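Local coordinates for protein endo-beta-mannanase (Opitutaceae bacterium TAV5, PDB 7BOB) that probably cleaves mannose units from the chain ends of beta-1,4-mannan-type sugars, as a trimeric exo-beta-1,4-mannosidase of glycoside hydrolase family 5, at residues D494-T499 against E536-V541; A501-D506 against S577-A582; Q529-D534 against A581-K586. One frame throughout, in Å; residues are numbered along the deposited sequence.

Contact 1. Residues D494-T499 against E536-V541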
loop_
_atom_site.group_PDB
_atom_site.type_symbol
_atom_site.label_atom_id
_atom_site.label_comp_id
_atom_site.label_asym_id
_atom_site.label_seq_id
_atom_site.Cartn_x
_atom_site.Cartn_y
_atom_site.Cartn_z
ATOM N N ASP A 494 -2.390 -32.571 -8.161
ATOM C CA ASP A 494 -3.420 -31.617 -7.775
ATOM C C ASP A 494 -2.778 -30.592 -6.858
ATOM O O ASP A 494 -1.686 -30.813 -6.327
ATOM C CB ASP A 494 -4.601 -32.299 -7.058
ATOM C CG ASP A 494 -5.812 -31.375 -6.879
ATOM O OD1 ASP A 494 -5.848 -30.280 -7.495
ATOM O OD2 ASP A 494 -6.734 -31.734 -6.114
ATOM N N TYR A 495 -3.476 -29.474 -6.675
ATOM C CA TYR A 495 -3.184 -28.620 -5.538
ATOM C C TYR A 495 -3.694 -29.267 -4.255
ATOM O O TYR A 495 -4.493 -30.203 -4.274
ATOM C CB TYR A 495 -3.837 -27.258 -5.713
ATOM C CG TYR A 495 -3.558 -26.652 -7.065
ATOM C CD1 TYR A 495 -2.340 -26.024 -7.334
ATOM C CD2 TYR A 495 -4.501 -26.731 -8.081
ATOM C CE1 TYR A 495 -2.094 -25.472 -8.575
ATOM C CE2 TYR A 495 -4.262 -26.201 -9.311
ATOM C CZ TYR A 495 -3.067 -25.564 -9.560
ATOM O OH TYR A 495 -2.860 -25.023 -10.809
ATOM N N ARG A 496 -3.260 -28.720 -3.124
ATOM C CA ARG A 496 -3.819 -29.087 -1.830
ATOM C C ARG A 496 -3.738 -27.866 -0.928
ATOM O O ARG A 496 -3.085 -26.878 -1.263
ATOM C CB ARG A 496 -3.067 -30.269 -1.218
ATOM C CG ARG A 496 -1.554 -30.076 -1.270
ATOM C CD ARG A 496 -0.883 -30.834 -0.139
ATOM N NE ARG A 496 -1.394 -30.350 1.138
ATOM C CZ ARG A 496 -1.342 -31.038 2.271
ATOM N NH1 ARG A 496 -0.784 -32.250 2.290
ATOM N NH2 ARG A 496 -1.841 -30.500 3.384
ATOM N N ALA A 497 -4.372 -27.949 0.238
ATOM C CA ALA A 497 -4.417 -26.795 1.137
ATOM C C ALA A 497 -3.017 -26.417 1.621
ATOM O O ALA A 497 -2.191 -27.281 1.946
ATOM C CB ALA A 497 -5.323 -27.094 2.336
ATOM N N ALA A 498 -2.770 -25.114 1.712
ATOM C CA ALA A 498 -1.459 -24.590 2.076
ATOM C C ALA A 498 -1.267 -24.566 3.585
ATOM O O ALA A 498 -0.787 -23.575 4.139
ATOM C CB ALA A 498 -1.272 -23.186 1.503
ATOM N N THR A 499 -1.622 -25.663 4.248
ATOM C CA THR A 499 -1.456 -25.795 5.684
ATOM C C THR A 499 -0.042 -26.260 6.006
ATOM O O THR A 499 0.634 -26.844 5.155
ATOM C CB THR A 499 -2.480 -26.788 6.230
ATOM O OG1 THR A 499 -2.326 -28.048 5.557
ATOM C CG2 THR A 499 -3.878 -26.249 6.034
ATOM N N GLU A 536 1.908 -36.319 8.140
ATOM C CA GLU A 536 0.722 -36.976 7.611
ATOM C C GLU A 536 0.989 -37.682 6.275
ATOM O O GLU A 536 0.118 -37.688 5.395
ATOM C CB GLU A 536 -0.428 -35.975 7.483
ATOM C CG GLU A 536 -0.218 -34.852 6.483
ATOM C CD GLU A 536 -1.507 -34.109 6.163
ATOM O OE1 GLU A 536 -1.565 -32.869 6.359
ATOM O OE2 GLU A 536 -2.472 -34.771 5.716
ATOM N N GLY A 537 2.202 -38.239 6.098
ATOM C CA GLY A 537 2.488 -39.278 5.115
ATOM C C GLY A 537 2.851 -38.834 3.704
ATOM O O GLY A 537 3.388 -39.648 2.944
ATOM N N SER A 538 2.565 -37.514 3.300
ATOM C CA SER A 538 2.707 -37.111 1.902
ATOM C C SER A 538 4.131 -36.627 1.576
ATOM O O SER A 538 4.873 -36.182 2.465
ATOM C CB SER A 538 1.692 -36.018 1.569
ATOM O OG SER A 538 2.025 -34.794 2.200
ATOM N N PRO A 539 4.537 -36.721 0.307
ATOM C CA PRO A 539 5.913 -36.367 -0.063
ATOM C C PRO A 539 6.206 -34.896 0.193
ATOM O O PRO A 539 5.410 -34.019 -0.147
ATOM C CB PRO A 539 5.973 -36.702 -1.558
ATOM C CG PRO A 539 4.795 -37.631 -1.790
ATOM C CD PRO A 539 3.756 -37.159 -0.862
ATOM N N LEU A 540 7.376 -34.635 0.798
ATOM C CA LEU A 540 7.853 -33.291 1.103
ATOM C C LEU A 540 9.249 -32.999 0.554
ATOM O O LEU A 540 9.490 -31.878 0.099
ATOM C CB LEU A 540 7.818 -33.058 2.621
ATOM C CG LEU A 540 8.243 -31.648 3.030
ATOM C CD1 LEU A 540 7.358 -30.604 2.341
ATOM C CD2 LEU A 540 8.225 -31.476 4.546
ATOM N N VAL A 541 10.169 -33.968 0.585
ATOM C CA VAL A 541 11.482 -33.835 -0.049
ATOM C C VAL A 541 11.667 -34.982 -1.036
ATOM O O VAL A 541 11.568 -36.157 -0.658
ATOM C CB VAL A 541 12.639 -33.815 0.969
ATOM C CG1 VAL A 541 13.957 -33.627 0.239
ATOM C CG2 VAL A 541 12.455 -32.705 2.008
#
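The side chain of Arg496 meets Glu536 and Ser538 at the surface of the C-terminal domain, where the end of strand 490-496 faces the connecting loop of a beta-hairpin made by strands 529-533 and 539-546. Arg496 NH2 lies 3.8 Å from Glu536 OE1, a long salt bridge. The carboxylate oxygen sits at the edge of the guanidinium and in its plane, but the two flat groups are turned 81° apart, which rules out a coplanar two-point pairing. Ser538 OG stands 3.8 Å from Arg496 NH1, oblique to the guanidinium plane, and no hydrogen bond forms between the two.

The guanidinium is held more firmly from its own side. Its NE donates to Ala497 O over 3.3 Å, close to the guanidinium plane and with an N-H...O angle of 157°, while NH2 makes a weak bond to Thr499 OG1. A bend at chi3 (-59°) brings the chain round to these acceptors, and arginine suits the place because it can serve them and still present a charge to Glu536. Were Arg496 replaced by an alanine, Glu536 would probably lose its charged mate in this contact and Ala497 O the NE donor.

Farther out, Arg520 on the paired strand 520-525 brings a second positive charge near Arg496 NH2, which Glu536 may partly offset. In the hairpin loop, Ser538 N is bonded to Asp534 OD1, which helps to set the loop. At the far end of the segment the contact adjoins the trimer interface: Asp494 OD1 accepts a hydrogen bond from the backbone N of Leu255 of the second subunit.

Contact 2. Residues A501-D506 against S577-A582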
loop_
_atom_site.group_PDB
_atom_site.type_symbol
_atom_site.label_atom_id
_atom_site.label_comp_id
_atom_site.label_asym_id
_atom_site.label_seq_id
_atom_site.Cartn_x
_atom_site.Cartn_y
_atom_site.Cartn_z
ATOM N N ALA A 501 3.468 -27.950 6.902
ATOM C CA ALA A 501 4.035 -29.277 6.756
ATOM C C ALA A 501 5.007 -29.486 7.905
ATOM O O ALA A 501 5.907 -28.662 8.116
ATOM C CB ALA A 501 4.721 -29.449 5.404
ATOM N N ILE A 502 4.802 -30.562 8.661
ATOM C CA ILE A 502 5.633 -30.915 9.804
ATOM C C ILE A 502 6.419 -32.163 9.433
ATOM O O ILE A 502 5.882 -33.073 8.797
ATOM C CB ILE A 502 4.776 -31.146 11.063
ATOM C CG1 ILE A 502 3.923 -29.911 11.333
ATOM C CG2 ILE A 502 5.651 -31.516 12.264
ATOM C CD1 ILE A 502 3.353 -29.877 12.712
ATOM N N THR A 503 7.691 -32.202 9.813
ATOM C CA THR A 503 8.585 -33.233 9.304
ATOM C C THR A 503 9.752 -33.408 10.275
ATOM O O THR A 503 9.803 -32.787 11.341
ATOM C CB THR A 503 9.067 -32.872 7.893
ATOM O OG1 THR A 503 9.721 -34.004 7.303
ATOM C CG2 THR A 503 10.047 -31.684 7.949
ATOM N N ALA A 504 10.703 -34.261 9.890
ATOM C CA ALA A 504 11.892 -34.497 10.707
ATOM C C ALA A 504 13.004 -35.049 9.829
ATOM O O ALA A 504 12.783 -36.020 9.099
ATOM C CB ALA A 504 11.600 -35.482 11.848
ATOM N N THR A 505 14.187 -34.433 9.898
ATOM C CA THR A 505 15.389 -35.092 9.413
ATOM C C THR A 505 15.952 -35.940 10.555
ATOM O O THR A 505 15.365 -36.035 11.638
ATOM C CB THR A 505 16.437 -34.095 8.901
ATOM O OG1 THR A 505 16.900 -33.272 9.979
ATOM C CG2 THR A 505 15.888 -33.212 7.777
ATOM N N ASP A 506 17.120 -36.539 10.336
ATOM C CA ASP A 506 17.706 -37.390 11.365
ATOM C C ASP A 506 18.221 -36.609 12.569
ATOM O O ASP A 506 18.629 -37.233 13.555
ATOM C CB ASP A 506 18.831 -38.236 10.765
ATOM C CG ASP A 506 18.315 -39.261 9.768
ATOM O OD1 ASP A 506 17.160 -39.719 9.929
ATOM O OD2 ASP A 506 19.059 -39.603 8.824
ATOM N N SER A 577 20.244 -24.097 10.132
ATOM C CA SER A 577 21.480 -24.330 9.410
ATOM C C SER A 577 21.722 -25.830 9.222
ATOM O O SER A 577 22.150 -26.276 8.154
ATOM C CB SER A 577 22.613 -23.640 10.167
ATOM O OG SER A 577 23.878 -24.094 9.769
ATOM N N ALA A 578 21.397 -26.632 10.232
ATOM C CA ALA A 578 21.518 -28.080 10.078
ATOM C C ALA A 578 20.647 -28.607 8.938
ATOM O O ALA A 578 20.978 -29.633 8.335
ATOM C CB ALA A 578 21.149 -28.774 11.391
ATOM N N TRP A 579 19.549 -27.909 8.619
ATOM C CA TRP A 579 18.695 -28.313 7.503
ATOM C C TRP A 579 19.481 -28.403 6.198
ATOM O O TRP A 579 19.370 -29.394 5.463
ATOM C CB TRP A 579 17.527 -27.336 7.335
ATOM C CG TRP A 579 16.725 -27.637 6.103
ATOM C CD1 TRP A 579 16.914 -27.121 4.854
ATOM C CD2 TRP A 579 15.622 -28.563 5.995
ATOM N NE1 TRP A 579 15.986 -27.650 3.979
ATOM C CE2 TRP A 579 15.189 -28.541 4.655
ATOM C CE3 TRP A 579 14.976 -29.413 6.902
ATOM C CZ2 TRP A 579 14.130 -29.323 4.200
ATOM C CZ3 TRP A 579 13.920 -30.193 6.451
ATOM C CH2 TRP A 579 13.513 -30.145 5.112
ATOM N N TYR A 580 20.250 -27.351 5.864
ATOM C CA TYR A 580 20.991 -27.373 4.602
ATOM C C TYR A 580 22.015 -28.501 4.582
ATOM O O TYR A 580 22.208 -29.159 3.549
ATOM C CB TYR A 580 21.690 -26.035 4.352
ATOM C CG TYR A 580 20.743 -24.904 4.080
ATOM C CD1 TYR A 580 20.304 -24.634 2.783
ATOM C CD2 TYR A 580 20.275 -24.118 5.114
ATOM C CE1 TYR A 580 19.420 -23.617 2.529
ATOM C CE2 TYR A 580 19.397 -23.100 4.873
ATOM C CZ TYR A 580 18.978 -22.851 3.580
ATOM O OH TYR A 580 18.106 -21.833 3.363
ATOM N N ALA A 581 22.704 -28.719 5.707
ATOM C CA ALA A 581 23.724 -29.766 5.754
ATOM C C ALA A 581 23.118 -31.135 5.453
ATOM O O ALA A 581 23.641 -31.890 4.627
ATOM C CB ALA A 581 24.425 -29.767 7.114
ATOM N N ALA A 582 21.981 -31.450 6.078
ATOM C CA ALA A 582 21.362 -32.758 5.865
ATOM C C ALA A 582 20.985 -32.982 4.402
ATOM O O ALA A 582 21.121 -34.096 3.878
ATOM C CB ALA A 582 20.136 -32.906 6.759
#
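Thr505 lays its methyl against the six-membered ring of Trp579, the tightest point between strand 501-505 and helix 569-583. Its CG2 is 3.8 Å from Trp579 CZ3, approaching the ring obliquely. A chi1 of 64° sets this methyl anti to the carbonyl carbon and beside the backbone N, while OG1 makes a weak bond to Glu507 N. Threonine thus serves both needs, offering a methyl to the indole and a hydroxyl to the turn.

The indole gets there because CG stands anti to the helix backbone N (chi1 173°), which carries its far end to the strand although the axes of strand 501-505 and helix segment 577-582 stay 10.3 Å apart. Packing is looser to each flank: Thr503, its OG1 hydrogen-bonded to Thr533 O, has CG2 4.4 Å from Trp579 CZ3, and Thr505 CG2 is as far from the CB of Ala582. Ala504, by contrast, points away from the helix on the exposed side of the strand.

Tyr510 and Phe512 of the antiparallel partner strand 508-512 meet the indole edge-to-face, Met532 of strand 529-533 packs on Trp579 and both threonines, and Tyr580 joins the same helix to helix 406-422 through Ala416, Leu419 and Leu420.

Contact 3. Residues Q529-D534 against A581-K586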
loop_
_atom_site.group_PDB
_atom_site.type_symbol
_atom_site.label_atom_id
_atom_site.label_comp_id
_atom_site.label_asym_id
_atom_site.label_seq_id
_atom_site.Cartn_x
_atom_site.Cartn_y
_atom_site.Cartn_z
ATOM N N GLN A 529 12.674 -40.399 -6.012
ATOM C CA GLN A 529 12.446 -41.094 -4.757
ATOM C C GLN A 529 11.959 -40.104 -3.710
ATOM O O GLN A 529 12.324 -38.924 -3.726
ATOM C CB GLN A 529 13.731 -41.763 -4.252
ATOM C CG GLN A 529 14.377 -42.818 -5.189
ATOM C CD GLN A 529 15.130 -42.218 -6.392
ATOM O OE1 GLN A 529 14.605 -42.197 -7.511
ATOM N NE2 GLN A 529 16.368 -41.743 -6.164
ATOM N N ILE A 530 11.136 -40.588 -2.793
ATOM C CA ILE A 530 10.604 -39.752 -1.724
ATOM C C ILE A 530 11.587 -39.816 -0.560
ATOM O O ILE A 530 11.657 -40.816 0.157
ATOM C CB ILE A 530 9.196 -40.199 -1.319
ATOM C CG1 ILE A 530 8.205 -39.815 -2.421
ATOM C CG2 ILE A 530 8.780 -39.573 0.003
ATOM C CD1 ILE A 530 6.846 -40.489 -2.280
ATOM N N LEU A 531 12.357 -38.749 -0.374
ATOM C CA LEU A 531 13.371 -38.759 0.672
ATOM C C LEU A 531 12.775 -38.476 2.049
ATOM O O LEU A 531 13.237 -39.042 3.048
ATOM C CB LEU A 531 14.468 -37.756 0.331
ATOM C CG LEU A 531 15.809 -37.822 1.060
ATOM C CD1 LEU A 531 16.703 -38.915 0.495
ATOM C CD2 LEU A 531 16.513 -36.459 0.960
ATOM N N MET A 532 11.749 -37.630 2.124
ATOM C CA MET A 532 11.101 -37.296 3.384
ATOM C C MET A 532 9.622 -37.066 3.122
ATOM O O MET A 532 9.223 -36.664 2.025
ATOM C CB MET A 532 11.697 -36.040 4.039
ATOM C CG MET A 532 13.085 -36.209 4.607
ATOM S SD MET A 532 13.874 -34.623 4.982
ATOM C CE MET A 532 12.523 -33.795 5.847
ATOM N N THR A 533 8.816 -37.302 4.146
ATOM C CA THR A 533 7.388 -37.054 4.094
ATOM C C THR A 533 7.058 -36.069 5.195
ATOM O O THR A 533 7.823 -35.907 6.147
ATOM C CB THR A 533 6.572 -38.354 4.291
ATOM O OG1 THR A 533 7.081 -39.072 5.428
ATOM C CG2 THR A 533 6.683 -39.248 3.064
ATOM N N ASP A 534 5.918 -35.403 5.072
ATOM C CA ASP A 534 5.437 -34.685 6.238
ATOM C C ASP A 534 4.863 -35.705 7.228
ATOM O O ASP A 534 4.873 -36.918 6.981
ATOM C CB ASP A 534 4.433 -33.598 5.841
ATOM C CG ASP A 534 3.199 -34.160 5.181
ATOM O OD1 ASP A 534 3.220 -35.360 4.836
ATOM O OD2 ASP A 534 2.211 -33.405 5.007
ATOM N N ALA A 581 22.704 -28.719 5.707
ATOM C CA ALA A 581 23.724 -29.766 5.754
ATOM C C ALA A 581 23.118 -31.135 5.453
ATOM O O ALA A 581 23.641 -31.890 4.627
ATOM C CB ALA A 581 24.425 -29.767 7.114
ATOM N N ALA A 582 21.981 -31.450 6.078
ATOM C CA ALA A 582 21.362 -32.758 5.865
ATOM C C ALA A 582 20.985 -32.982 4.402
ATOM O O ALA A 582 21.121 -34.096 3.878
ATOM C CB ALA A 582 20.136 -32.906 6.759
ATOM N N LEU A 583 20.527 -31.935 3.717
ATOM C CA LEU A 583 19.985 -32.112 2.378
ATOM C C LEU A 583 21.014 -31.958 1.275
ATOM O O LEU A 583 20.743 -32.359 0.135
ATOM C CB LEU A 583 18.856 -31.116 2.137
ATOM C CG LEU A 583 17.578 -31.416 2.919
ATOM C CD1 LEU A 583 16.470 -30.800 2.163
ATOM C CD2 LEU A 583 17.361 -32.901 3.055
ATOM N N LEU A 584 22.162 -31.359 1.574
ATOM C CA LEU A 584 23.202 -31.189 0.574
ATOM C C LEU A 584 23.833 -32.534 0.246
ATOM O O LEU A 584 24.168 -33.307 1.150
ATOM C CB LEU A 584 24.259 -30.215 1.084
ATOM C CG LEU A 584 23.860 -28.751 0.882
ATOM C CD1 LEU A 584 24.877 -27.813 1.522
ATOM C CD2 LEU A 584 23.689 -28.463 -0.598
ATOM N N THR A 585 23.988 -32.815 -1.047
ATOM C CA THR A 585 24.629 -34.031 -1.530
ATOM C C THR A 585 25.937 -33.683 -2.227
ATOM O O THR A 585 26.185 -32.527 -2.579
ATOM C CB THR A 585 23.719 -34.803 -2.500
ATOM O OG1 THR A 585 23.418 -33.982 -3.640
ATOM C CG2 THR A 585 22.425 -35.231 -1.812
ATOM N N LYS A 586 26.775 -34.704 -2.428
ATOM C CA LYS A 586 28.039 -34.535 -3.134
ATOM C C LYS A 586 28.278 -35.703 -4.085
ATOM O O LYS A 586 28.069 -36.870 -3.728
ATOM C CB LYS A 586 29.222 -34.394 -2.156
ATOM C CG LYS A 586 29.309 -33.015 -1.511
ATOM C CD LYS A 586 30.566 -32.252 -1.926
ATOM C CE LYS A 586 31.705 -32.515 -0.960
ATOM N NZ LYS A 586 33.002 -32.102 -1.554
#
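Leu583, at the C-terminal end of helix 569-583, brings one methyl to two side chains of strand 529-533, and the contact across is wholly apolar. Leu583 CD2 lies 4.2 Å from Leu531 CD2, a methyl-to-methyl touch between branched ends. The same methyl is 4.3 Å from Met532 SD, so the leucine bridges neighbouring strand residues. Both are ordinary van der Waals contacts; it is their small number that keeps the buried surface small. A branched leucine suits the helix end, its CD2 methyl touching both partners, and an unbranched, flexible methionine can bring its sulfur up to that methyl.

That two consecutive strand residues face the same helix is explained by the backbone. Leu531 and Met532 together oppose Val541 in a classic beta bulge of the edge strand in the mixed sheet of the C-terminal domain; Leu531 has phi/psi of -80°/-34°, which breaks the usual alternation and points both side chains toward the helix. With chi1 at -164°, CG of Leu531 lies opposite the backbone N, which carries CD2 out to Leu583.

Polar bonds lie to the flanks. Beyond Leu583 the chain leaves the helix at Leu584, and Thr585 OG1 is hydrogen-bonded to Gln469 OE1. At the other end of the strand segment, Asp534 OD2 forms a salt bridge with Arg520 of strand 520-525.

In the fold
The N-terminal (beta/alpha)8 barrel, the fold of glycoside hydrolase family 5, precedes all three contacts, which lie together in the C-terminal domain. Contact 1 opens first, at 494-499, and contact 2 begins just after it, at 501-506. Contact 3 opens at 529-534, before contact 1 closes its loop at 536-541. Contacts 2 and 3 then close on helix 569-583, contact 3 at its C-terminal end, and share Ala581 and Ala582, with centres about 8 Å apart. Contact 1 therefore crosses both others along the chain. Strands 529-533 and 539-546, neighbours in the mixed sheet, join contacts 3 and 1, while Leu540 packs on Thr503 to connect contacts 1 and 2.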